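PDB 4LQ8: Sca-family protein from Rickettsia rickettsii, which is of uncertain molecular function but is a rickettsial surface-antigen-family protein probably involved in cell adhesion, captured here as its N-terminal head domain. Local coordinates for residues K150-T155 / G164-V169; K255-T260 / A293-G298. All coordinates share one frame; numbering follows the deposited sequence.

Contact 1 of 2, residues K150-T155 / G164-V169; sequences KNVHNT and GGFKPV
His153 sets the edge of its imidazole ring against one face of Phe166, a T-shaped (edge-to-face) pair with planes at 82° and centroids 5.1 Å apart. The atom that does the touching is His153 CD2, which stands over the centre of the phenyl ring and is 4.0 Å from Phe166 CE2. That same Phe166 CE2 meets a second neighbour, Val152 CG1, at 4.0 Å. At Val152 a chi1 of 171° puts CG1 opposite the backbone N and swings it to the phenyl ring, while the first side-chain bond of Phe166 points at the helix. The packed part is therefore small and compact: two consecutive helical residues meet one aromatic ring from the same side, the imidazole over its centre and the valine methyl obliquely. The imidazole is also tied at its polar end, where His153 NE2 is hydrogen-bonded to Ser240 OG; this bond and the contact with Phe166 should together limit how the ring can turn. Ile65 of helix 64-90 and Ile35 of strand 33-37 add to the apolar surroundings of Phe166.

The other side of the helix is looser and faces solvent. Asn151 and Asn154 are exposed there, and Thr155 turns its hydroxyl back onto its own helix, with OG1 2.7 Å from Asn151 O. Thr155 N also donates to Asn151 O, at 2.9 Å, so this carbonyl is gripped from opposite faces of its plane. Lys167 and Pro168 are likewise exposed, before Val169 is buried again.

Backbone hydrogen bonds of Phe166 with Phe156 and Ala158 tie the returning loop to the chain just past the helix. The whole is a helix-to-strand connection that folds back on itself: an aromatic residue just ahead of short strand 167-168 packs onto the last turns of helix 135-155, as the chain enters the mixed sheet beside strand 33-37.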
ATOM      1  N   LYS A 150      -7.932  -1.691  10.229  1.00 28.41           N
ATOM      2  CA  LYS A 150      -9.154  -1.612  11.042  1.00 30.70           C
ATOM      3  C   LYS A 150      -9.037  -0.486  12.062  1.00 34.96           C
ATOM      4  O   LYS A 150      -9.988   0.266  12.240  1.00 37.32           O
ATOM      5  CB  LYS A 150      -9.428  -2.934  11.792  1.00 34.94           C
ATOM      6  CG  LYS A 150     -10.179  -3.982  10.985  1.00 53.30           C
ATOM      7  CD  LYS A 150     -10.325  -5.290  11.788  1.00 63.55           C
ATOM      8  CE  LYS A 150     -10.803  -6.457  10.951  1.00 67.61           C
ATOM      9  NZ  LYS A 150     -10.635  -7.756  11.658  1.00 70.56           N
ATOM     10  N   ASN A 151      -7.883  -0.378  12.732  1.00 28.55           N
ATOM     11  CA  ASN A 151      -7.665   0.656  13.741  1.00 28.98           C
ATOM     12  C   ASN A 151      -7.610   2.043  13.137  1.00 31.97           C
ATOM     13  O   ASN A 151      -8.179   2.960  13.708  1.00 30.48           O
ATOM     14  CB  ASN A 151      -6.437   0.347  14.619  1.00 27.52           C
ATOM     15  CG  ASN A 151      -6.665  -0.843  15.539  1.00 50.17           C
ATOM     16  OD1 ASN A 151      -7.685  -1.547  15.488  1.00 46.21           O
ATOM     17  ND2 ASN A 151      -5.717  -1.107  16.403  1.00 42.60           N
ATOM     18  N   VAL A 152      -7.001   2.191  11.956  1.00 29.69           N
ATOM     19  CA  VAL A 152      -6.960   3.489  11.256  1.00 29.15           C
ATOM     20  C   VAL A 152      -8.383   3.915  10.861  1.00 34.92           C
ATOM     21  O   VAL A 152      -8.811   5.029  11.189  1.00 32.62           O
ATOM     22  CB  VAL A 152      -5.970   3.496  10.060  1.00 30.07           C
ATOM     23  CG1 VAL A 152      -6.104   4.765   9.222  1.00 29.26           C
ATOM     24  CG2 VAL A 152      -4.538   3.339  10.556  1.00 29.94           C
ATOM     25  N   HIS A 153      -9.110   3.023  10.160  1.00 34.09           N
ATOM     26  CA  HIS A 153     -10.476   3.303   9.742  1.00 34.81           C
ATOM     27  C   HIS A 153     -11.406   3.526  10.932  1.00 40.30           C
ATOM     28  O   HIS A 153     -12.206   4.438  10.858  1.00 42.23           O
ATOM     29  CB  HIS A 153     -11.004   2.246   8.765  1.00 35.16           C
ATOM     30  CG  HIS A 153     -10.193   2.143   7.500  1.00 37.16           C
ATOM     31  ND1 HIS A 153     -10.011   0.931   6.862  1.00 38.09           N
ATOM     32  CD2 HIS A 153      -9.541   3.104   6.803  1.00 38.20           C
ATOM     33  CE1 HIS A 153      -9.248   1.188   5.812  1.00 36.67           C
ATOM     34  NE2 HIS A 153      -8.930   2.478   5.742  1.00 37.24           N
ATOM     35  N   ASN A 154     -11.266   2.777  12.040  1.00 35.48           N
ATOM     36  CA  ASN A 154     -12.115   3.008  13.212  1.00 36.72           C
ATOM     37  C   ASN A 154     -11.763   4.293  13.976  1.00 41.56           C
ATOM     38  O   ASN A 154     -12.672   4.928  14.488  1.00 43.88           O
ATOM     39  CB  ASN A 154     -12.143   1.812  14.165  1.00 40.44           C
ATOM     40  CG  ASN A 154     -12.817   0.576  13.610  1.00 73.08           C
ATOM     41  OD1 ASN A 154     -13.604   0.624  12.656  1.00 69.67           O
ATOM     42  ND2 ASN A 154     -12.513  -0.574  14.193  1.00 67.62           N
ATOM     43  N   THR A 155     -10.469   4.680  14.060  1.00 34.46           N
ATOM     44  CA  THR A 155     -10.043   5.906  14.742  1.00 34.59           C
ATOM     45  C   THR A 155     -10.506   7.181  13.992  1.00 37.81           C
ATOM     46  O   THR A 155     -10.894   8.159  14.628  1.00 38.39           O
ATOM     47  CB  THR A 155      -8.505   5.886  14.968  1.00 39.34           C
ATOM     48  OG1 THR A 155      -8.167   4.752  15.758  1.00 36.63           O
ATOM     49  CG2 THR A 155      -7.967   7.148  15.647  1.00 35.37           C
ATOM     50  N   GLY A 164     -15.212  15.152   9.382  1.00 43.24           N
ATOM     51  CA  GLY A 164     -14.578  15.021   8.072  1.00 41.58           C
ATOM     52  C   GLY A 164     -13.871  13.690   7.897  1.00 44.64           C
ATOM     53  O   GLY A 164     -13.054  13.524   6.980  1.00 44.80           O
ATOM     54  N   GLY A 165     -14.231  12.728   8.750  1.00 39.36           N
ATOM     55  CA  GLY A 165     -13.649  11.388   8.780  1.00 36.44           C
ATOM     56  C   GLY A 165     -13.972  10.496   7.604  1.00 36.85           C
ATOM     57  O   GLY A 165     -14.775  10.863   6.738  1.00 36.45           O
ATOM     58  N   PHE A 166     -13.330   9.306   7.564  1.00 31.77           N
ATOM     59  CA  PHE A 166     -13.495   8.321   6.489  1.00 31.07           C
ATOM     60  C   PHE A 166     -14.965   8.011   6.263  1.00 36.12           C
ATOM     61  O   PHE A 166     -15.732   7.775   7.213  1.00 35.57           O
ATOM     62  CB  PHE A 166     -12.704   7.015   6.767  1.00 31.41           C
ATOM     63  CG  PHE A 166     -11.198   7.075   6.583  1.00 31.64           C
ATOM     64  CD1 PHE A 166     -10.636   7.121   5.306  1.00 31.77           C
ATOM     65  CD2 PHE A 166     -10.340   6.988   7.682  1.00 32.03           C
ATOM     66  CE1 PHE A 166      -9.248   7.157   5.138  1.00 31.97           C
ATOM     67  CE2 PHE A 166      -8.945   7.024   7.514  1.00 33.01           C
ATOM     68  CZ  PHE A 166      -8.406   7.093   6.243  1.00 30.53           C
ATOM     69  N   LYS A 167     -15.353   8.085   5.002  1.00 33.02           N
ATOM     70  CA  LYS A 167     -16.690   7.784   4.526  1.00 33.08           C
ATOM     71  C   LYS A 167     -16.519   6.872   3.299  1.00 37.61           C
ATOM     72  O   LYS A 167     -15.470   6.938   2.647  1.00 36.82           O
ATOM     73  CB  LYS A 167     -17.418   9.086   4.130  1.00 35.04           C
ATOM     74  CG  LYS A 167     -18.034   9.805   5.308  1.00 45.05           C
ATOM     75  CD  LYS A 167     -19.016  10.844   4.837  1.00 57.37           C
ATOM     76  CE  LYS A 167     -19.891  11.318   5.979  1.00 70.43           C
ATOM     77  NZ  LYS A 167     -20.978  12.230   5.520  1.00 76.26           N
ATOM     78  N   PRO A 168     -17.518   6.025   2.953  1.00 34.03           N
ATOM     79  CA  PRO A 168     -17.377   5.208   1.747  1.00 33.33           C
ATOM     80  C   PRO A 168     -17.257   6.083   0.493  1.00 35.17           C
ATOM     81  O   PRO A 168     -17.922   7.121   0.388  1.00 34.02           O
ATOM     82  CB  PRO A 168     -18.671   4.367   1.733  1.00 35.79           C
ATOM     83  CG  PRO A 168     -19.193   4.423   3.166  1.00 40.62           C
ATOM     84  CD  PRO A 168     -18.833   5.802   3.597  1.00 36.38           C
ATOM     85  N   VAL A 169     -16.375   5.683  -0.438  1.00 30.51           N
ATOM     86  CA  VAL A 169     -16.201   6.401  -1.709  1.00 30.02           C
ATOM     87  C   VAL A 169     -17.510   6.281  -2.507  1.00 36.14           C
ATOM     88  O   VAL A 169     -18.099   5.202  -2.568  1.00 36.10           O
ATOM     89  CB  VAL A 169     -14.961   5.892  -2.510  1.00 31.43           C
ATOM     90  CG1 VAL A 169     -14.901   6.510  -3.904  1.00 30.36           C
ATOM     91  CG2 VAL A 169     -13.669   6.182  -1.750  1.00 30.34           C
TER

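Contact 2 of 2, residues K255-T260 / A293-G298; sequences KAVYFT and AYIEHG
Lys255 and His297 meet through a water: Lys255 O accepts a hydrogen bond from it at 2.8 Å, and the same water lies 2.8 Å from His297 ND1. The water thus ties a carbonyl at the start of the first segment to the imidazole. Ala256 then points its methyl away, onto Ala30 and Val242.

Val257 carries the direct contact, turning both methyls to strand 292-297. Its CG1 lies over one face of the His297 ring, 3.7 Å from the centroid and 25° off the ring normal, a CH-pi contact. The methyl is shifted toward the rim, so that Val257 CG1 comes to 3.5 Å from both His297 CE1 and His297 NE2. With chi1 at -75°, the other branch sits between the backbone N and the carbonyl carbon, and there Val257 CG2 meets Ile295 CD1 tip to tip at 3.5 Å, a closeness that is doubtful because the end of Ile295 is modelled in an unusual torsion. The imidazole is bonded at both nitrogens, ND1 to the water and NE2 to Glu145 OE1, which should limit its rotation with one face against the valine.

From Tyr258 onward the chain becomes strand and diverges from 293-298: Phe259 turns to Phe226, and Thr260 OG1 bonds to Ser277 and His262.

Strands 258-265 and 292-297 are not partners in the sheet; 236-245 and 300-304 come between them. Helix 135-155 lies across this junction, with Ile146 touching both Val257 and His297, while Leu282 of strand 282-285 packs against Ile295.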
ATOM      1  N   LYS A 255     -11.361  -9.635   6.749  1.00 39.37           N
ATOM      2  CA  LYS A 255     -10.218 -10.099   5.954  1.00 38.75           C
ATOM      3  C   LYS A 255      -9.628  -9.001   5.062  1.00 40.21           C
ATOM      4  O   LYS A 255      -8.624  -9.230   4.386  1.00 40.71           O
ATOM      5  CB  LYS A 255     -10.652 -11.280   5.063  1.00 42.32           C
ATOM      6  CG  LYS A 255     -10.979 -12.550   5.834  1.00 56.57           C
ATOM      7  CD  LYS A 255     -11.263 -13.706   4.887  1.00 68.39           C
ATOM      8  CE  LYS A 255     -11.671 -14.973   5.604  1.00 83.33           C
ATOM      9  NZ  LYS A 255     -10.528 -15.612   6.316  1.00 98.13           N
ATOM     10  N   ALA A 256     -10.260  -7.825   5.052  1.00 34.16           N
ATOM     11  CA  ALA A 256      -9.930  -6.707   4.175  1.00 31.33           C
ATOM     12  C   ALA A 256      -8.601  -6.031   4.420  1.00 31.76           C
ATOM     13  O   ALA A 256      -8.295  -5.631   5.535  1.00 30.55           O
ATOM     14  CB  ALA A 256     -11.027  -5.672   4.219  1.00 31.74           C
ATOM     15  N   VAL A 257      -7.841  -5.868   3.348  1.00 26.41           N
ATOM     16  CA  VAL A 257      -6.593  -5.094   3.317  1.00 25.31           C
ATOM     17  C   VAL A 257      -6.765  -4.055   2.223  1.00 26.50           C
ATOM     18  O   VAL A 257      -7.676  -4.183   1.407  1.00 25.51           O
ATOM     19  CB  VAL A 257      -5.308  -5.923   3.199  1.00 28.24           C
ATOM     20  CG1 VAL A 257      -4.997  -6.600   4.530  1.00 27.18           C
ATOM     21  CG2 VAL A 257      -5.390  -6.923   2.050  1.00 27.80           C
ATOM     22  N   TYR A 258      -5.943  -3.012   2.232  1.00 23.12           N
ATOM     23  CA  TYR A 258      -6.106  -1.851   1.362  1.00 22.62           C
ATOM     24  C   TYR A 258      -4.814  -1.319   0.778  1.00 25.61           C
ATOM     25  O   TYR A 258      -3.726  -1.548   1.308  1.00 23.48           O
ATOM     26  CB  TYR A 258      -6.711  -0.695   2.212  1.00 24.39           C
ATOM     27  CG  TYR A 258      -8.044  -1.018   2.861  1.00 25.66           C
ATOM     28  CD1 TYR A 258      -8.109  -1.739   4.051  1.00 28.28           C
ATOM     29  CD2 TYR A 258      -9.238  -0.595   2.294  1.00 26.83           C
ATOM     30  CE1 TYR A 258      -9.333  -2.114   4.607  1.00 30.88           C
ATOM     31  CE2 TYR A 258     -10.470  -0.920   2.868  1.00 27.19           C
ATOM     32  CZ  TYR A 258     -10.509  -1.692   4.016  1.00 35.25           C
ATOM     33  OH  TYR A 258     -11.700  -2.009   4.598  1.00 44.64           O
ATOM     34  N   PHE A 259      -4.963  -0.573  -0.324  1.00 22.11           N
ATOM     35  CA  PHE A 259      -3.915   0.240  -0.887  1.00 21.37           C
ATOM     36  C   PHE A 259      -4.318   1.648  -0.446  1.00 25.09           C
ATOM     37  O   PHE A 259      -5.457   2.050  -0.688  1.00 24.43           O
ATOM     38  CB  PHE A 259      -3.827   0.144  -2.416  1.00 22.67           C
ATOM     39  CG  PHE A 259      -2.739   1.058  -2.939  1.00 24.25           C
ATOM     40  CD1 PHE A 259      -1.394   0.719  -2.804  1.00 25.40           C
ATOM     41  CD2 PHE A 259      -3.057   2.278  -3.537  1.00 26.79           C
ATOM     42  CE1 PHE A 259      -0.389   1.589  -3.244  1.00 25.47           C
ATOM     43  CE2 PHE A 259      -2.047   3.140  -3.991  1.00 28.19           C
ATOM     44  CZ  PHE A 259      -0.724   2.790  -3.835  1.00 24.57           C
ATOM     45  N   THR A 260      -3.439   2.360   0.276  1.00 20.85           N
ATOM     46  CA  THR A 260      -3.774   3.701   0.741  1.00 21.07           C
ATOM     47  C   THR A 260      -2.855   4.721   0.105  1.00 25.19           C
ATOM     48  O   THR A 260      -1.740   4.380  -0.257  1.00 24.58           O
ATOM     49  CB  THR A 260      -3.839   3.801   2.295  1.00 25.96           C
ATOM     50  OG1 THR A 260      -2.518   3.818   2.828  1.00 24.71           O
ATOM     51  CG2 THR A 260      -4.695   2.674   2.954  1.00 20.23           C
ATOM     52  N   ALA A 293      -0.997  -5.031  -9.194  1.00 22.89           N
ATOM     53  CA  ALA A 293      -0.478  -5.388  -7.879  1.00 21.76           C
ATOM     54  C   ALA A 293      -1.342  -6.506  -7.336  1.00 24.87           C
ATOM     55  O   ALA A 293      -2.552  -6.511  -7.547  1.00 22.69           O
ATOM     56  CB  ALA A 293      -0.564  -4.183  -6.933  1.00 22.14           C
ATOM     57  N   TYR A 294      -0.727  -7.461  -6.661  1.00 23.88           N
ATOM     58  CA  TYR A 294      -1.470  -8.530  -5.995  1.00 23.73           C
ATOM     59  C   TYR A 294      -0.746  -8.937  -4.738  1.00 28.58           C
ATOM     60  O   TYR A 294       0.444  -8.632  -4.574  1.00 27.48           O
ATOM     61  CB  TYR A 294      -1.790  -9.742  -6.921  1.00 23.37           C
ATOM     62  CG  TYR A 294      -0.654 -10.707  -7.161  1.00 22.09           C
ATOM     63  CD1 TYR A 294       0.191 -10.561  -8.260  1.00 23.52           C
ATOM     64  CD2 TYR A 294      -0.462 -11.813  -6.329  1.00 21.46           C
ATOM     65  CE1 TYR A 294       1.191 -11.498  -8.531  1.00 23.90           C
ATOM     66  CE2 TYR A 294       0.556 -12.735  -6.570  1.00 21.73           C
ATOM     67  CZ  TYR A 294       1.370 -12.585  -7.681  1.00 29.80           C
ATOM     68  OH  TYR A 294       2.353 -13.513  -7.913  1.00 29.64           O
ATOM     69  N   ILE A 295      -1.475  -9.624  -3.850  1.00 25.85           N
ATOM     70  CA  ILE A 295      -0.972 -10.135  -2.583  1.00 26.50           C
ATOM     71  C   ILE A 295      -1.647 -11.468  -2.296  1.00 32.63           C
ATOM     72  O   ILE A 295      -2.775 -11.720  -2.728  1.00 33.63           O
ATOM     73  CB  ILE A 295      -1.222  -9.139  -1.382  1.00 28.81           C
ATOM     74  CG1 ILE A 295      -2.703  -8.739  -1.290  1.00 28.91           C
ATOM     75  CG2 ILE A 295      -0.330  -7.881  -1.473  1.00 30.47           C
ATOM     76  CD1 ILE A 295      -3.228  -8.722  -0.037  1.00 38.60           C
ATOM     77  N   GLU A 296      -0.972 -12.280  -1.519  1.00 29.22           N
ATOM     78  CA  GLU A 296      -1.493 -13.503  -0.951  1.00 29.83           C
ATOM     79  C   GLU A 296      -1.716 -13.060   0.491  1.00 33.10           C
ATOM     80  O   GLU A 296      -0.841 -12.406   1.037  1.00 31.66           O
ATOM     81  CB  GLU A 296      -0.454 -14.615  -1.046  1.00 31.21           C
ATOM     82  CG  GLU A 296      -1.087 -15.986  -0.940  1.00 40.19           C
ATOM     83  CD  GLU A 296      -0.107 -17.132  -1.058  1.00 58.55           C
ATOM     84  OE1 GLU A 296       0.970 -16.956  -1.679  1.00 45.68           O
ATOM     85  OE2 GLU A 296      -0.430 -18.219  -0.533  1.00 53.49           O
ATOM     86  N   HIS A 297      -2.908 -13.271   1.052  1.00 29.62           N
ATOM     87  CA  HIS A 297      -3.271 -12.813   2.388  1.00 28.60           C
ATOM     88  C   HIS A 297      -4.268 -13.798   2.958  1.00 34.81           C
ATOM     89  O   HIS A 297      -5.312 -14.051   2.334  1.00 34.97           O
ATOM     90  CB  HIS A 297      -3.902 -11.402   2.303  1.00 28.65           C
ATOM     91  CG  HIS A 297      -3.471 -10.492   3.423  1.00 31.12           C
ATOM     92  ND1 HIS A 297      -4.128 -10.488   4.655  1.00 31.87           N
ATOM     93  CD2 HIS A 297      -2.428  -9.625   3.477  1.00 31.04           C
ATOM     94  CE1 HIS A 297      -3.484  -9.607   5.401  1.00 30.68           C
ATOM     95  NE2 HIS A 297      -2.454  -9.058   4.737  1.00 30.70           N
ATOM     96  N   GLY A 298      -3.938 -14.376   4.110  1.00 31.83           N
ATOM     97  CA  GLY A 298      -4.761 -15.407   4.744  1.00 32.53           C
ATOM     98  C   GLY A 298      -4.984 -16.614   3.840  1.00 37.38           C
ATOM     99  O   GLY A 298      -6.065 -17.200   3.838  1.00 38.24           O
TER
HETATM  100  O   HOH W   1      -6.843 -11.349   4.626  1.00 32.56           O

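In the fold
Contact 1 closes before contact 2 opens along the chain, and their centres lie about 17 Å apart. Helix 135-155 joins them: its last turns form one side of contact 1, and earlier residues of the same helix, among them Glu142 and Ile146, pack on contact 2. They also touch directly, His153 CE1 lying 3.5 Å from Tyr258 CE1 in an edge-to-face ring pair. Both reach the large mixed sheet, contact 1 through short strand 167-168 and contact 2 through 258-265 and 292-297. Contact 1 joins the helix to the edge of the sheet, contact 2 lies within the beta part, and the helix lies against both, in keeping with a head domain whose helical and beta parts pack as one unit.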